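Lipoprotein (Leptospira interrogans serogroup Icterohaemorrhagiae serovar copenhageni, PDB 6OE6) is a putative lipoprotein of unknown function, built of two mainly antiparallel beta-sheets, with bound sodium ions in its crystal structure. Local coordinates at residues 75-78 against 79-83. Numbering follows the deposited sequence.
Sequences SKFQ and LGYNE. With NA (sodium ion), chain E.
Lys76 and Asn82 form the antiparallel hydrogen-bonded pair of this beta hairpin, Lys76 N to Asn82 O at 2.9 Å and Asn82 N to Lys76 O at 3.0 Å. The non-hydrogen-bonded pairs Ser75-Glu83 and Phe77-Tyr81 flank it in register. Toward the bend, Gln78 N bonds Gly80 O at 2.8 Å, nearly straight (171°). The chain reverses through an inverse gamma turn centred on Leu79, closed by a weak Gly80 N to Gln78 O bond (3.1 Å).

On one face of the hairpin, the Phe77 and Tyr81 rings make a T-shaped contact, planes 80° and centroids 5.0 Å apart, with Phe77 CD1 over the centre of the Tyr81 face. With CG anti to the backbone N (chi1 -165°), the Phe77 ring leans toward the turn, where Gly80 CA makes a CH-pi contact over its face, 4.1 Å from the centroid.

On the other face, two waters sit at the modelled OD1 end of the Asn82 amide, one also on Lys76 O, the other on Gln78 OE1 and accepting from Leu79 N. Sodium is bound by Leu79 O at 2.5 Å and by a water linked to Tyr81 O. Asn82 ND2 is modelled 2.8 Å from the ion, but an amide NH2 offers no lone pair, so the amide is probably flipped, oxygen toward sodium; both waters could then accept from the NH2.

Strand 70-77 pairs on its other flank with strand 108-116, whose Lys109 makes a cation-pi contact with Phe77. Tyr81, on outermost strand 81-89 of this mixed sheet, packs on Lys109 and Leu111, bringing its OH to hydrogen-bond Glu125 OE2 of strand 119-129.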
loop_
_atom_site.group_PDB
_atom_site.type_symbol
_atom_site.label_atom_id
_atom_site.label_comp_id
_atom_site.label_asym_id
_atom_site.label_seq_id
_atom_site.Cartn_x
_atom_site.Cartn_y
_atom_site.Cartn_z
ATOM N N SER A 75 -5.774 -6.566 -0.699
ATOM C CA SER A 75 -6.866 -7.248 -0.032
ATOM C C SER A 75 -7.554 -6.274 0.908
ATOM O O SER A 75 -6.898 -5.440 1.529
ATOM C CB SER A 75 -6.354 -8.449 0.788
ATOM O OG SER A 75 -5.704 -9.410 -0.041
ATOM N N LYS A 76 -8.868 -6.410 1.053
ATOM C CA LYS A 76 -9.625 -5.558 1.955
ATOM C C LYS A 76 -10.121 -6.404 3.123
ATOM O O LYS A 76 -10.567 -7.534 2.931
ATOM C CB LYS A 76 -10.816 -4.895 1.257
ATOM C CG LYS A 76 -11.534 -3.861 2.177
ATOM C CD LYS A 76 -12.670 -3.163 1.403
ATOM C CE LYS A 76 -13.222 -1.951 2.158
ATOM N NZ LYS A 76 -13.937 -2.316 3.406
ATOM N N PHE A 77 -10.041 -5.868 4.328
ATOM C CA PHE A 77 -10.469 -6.641 5.499
ATOM C C PHE A 77 -11.993 -6.627 5.659
ATOM O O PHE A 77 -12.632 -5.555 5.733
ATOM C CB PHE A 77 -9.789 -6.049 6.729
ATOM C CG PHE A 77 -9.832 -6.924 7.951
ATOM C CD1 PHE A 77 -8.856 -7.880 8.155
ATOM C CD2 PHE A 77 -10.837 -6.781 8.883
ATOM C CE1 PHE A 77 -8.865 -8.671 9.300
ATOM C CE2 PHE A 77 -10.858 -7.560 10.030
ATOM C CZ PHE A 77 -9.859 -8.514 10.235
ATOM N N GLN A 78 -12.577 -7.819 5.747
ATOM C CA GLN A 78 -13.992 -7.968 6.065
ATOM C C GLN A 78 -14.038 -9.033 7.159
ATOM O O GLN A 78 -13.690 -8.732 8.305
ATOM C CB GLN A 78 -14.824 -8.329 4.835
ATOM C CG GLN A 78 -16.317 -8.230 5.150
ATOM C CD GLN A 78 -17.224 -8.410 3.950
ATOM O OE1 GLN A 78 -17.092 -9.368 3.189
ATOM N NE2 GLN A 78 -18.168 -7.490 3.787
ATOM N N LEU A 79 -14.391 -10.276 6.842
ATOM C CA LEU A 79 -14.192 -11.342 7.836
ATOM C C LEU A 79 -12.809 -11.911 7.546
ATOM O O LEU A 79 -12.644 -12.957 6.918
ATOM C CB LEU A 79 -15.285 -12.402 7.768
ATOM C CG LEU A 79 -16.713 -11.867 7.942
ATOM C CD1 LEU A 79 -17.685 -13.040 8.127
ATOM C CD2 LEU A 79 -16.836 -10.854 9.091
ATOM N N GLY A 80 -11.786 -11.174 7.988
ATOM C CA GLY A 80 -10.431 -11.434 7.526
ATOM C C GLY A 80 -10.202 -10.779 6.172
ATOM O O GLY A 80 -11.102 -10.197 5.569
ATOM N N TYR A 81 -8.958 -10.859 5.693
ATOM C CA TYR A 81 -8.619 -10.213 4.424
ATOM C C TYR A 81 -9.166 -11.003 3.249
ATOM O O TYR A 81 -9.069 -12.231 3.219
ATOM C CB TYR A 81 -7.101 -10.095 4.278
ATOM C CG TYR A 81 -6.545 -8.945 5.073
ATOM C CD1 TYR A 81 -6.839 -7.638 4.705
ATOM C CD2 TYR A 81 -5.724 -9.154 6.163
ATOM C CE1 TYR A 81 -6.346 -6.573 5.439
ATOM C CE2 TYR A 81 -5.209 -8.090 6.890
ATOM C CZ TYR A 81 -5.518 -6.793 6.487
ATOM O OH TYR A 81 -5.022 -5.726 7.209
ATOM N N ASN A 82 -9.713 -10.286 2.269
ATOM C CA ASN A 82 -10.202 -10.881 1.030
ATOM C C ASN A 82 -9.509 -10.175 -0.121
ATOM O O ASN A 82 -9.518 -8.944 -0.179
ATOM C CB ASN A 82 -11.713 -10.737 0.876
ATOM C CG ASN A 82 -12.472 -11.337 2.045
ATOM O OD1 ASN A 82 -13.354 -10.701 2.621
ATOM N ND2 ASN A 82 -12.116 -12.554 2.410
ATOM N N GLU A 83 -8.938 -10.962 -1.035
ATOM C CA GLU A 83 -8.193 -10.389 -2.147
ATOM C C GLU A 83 -9.140 -9.627 -3.057
ATOM O O GLU A 83 -10.200 -10.142 -3.437
ATOM C CB GLU A 83 -7.494 -11.495 -2.932
ATOM C CG GLU A 83 -6.633 -10.998 -4.083
ATOM C CD GLU A 83 -5.901 -12.130 -4.748
ATOM O OE1 GLU A 83 -6.502 -12.740 -5.648
ATOM O OE2 GLU A 83 -4.744 -12.399 -4.359
HETATM NA NA NA E . -12.622 -14.077 4.674
HETATM O O HOH W 1 -13.219 -7.729 1.533
HETATM O O HOH W 2 -15.286 -11.495 4.293
HETATM O O HOH W 3 -10.237 -13.902 4.936
#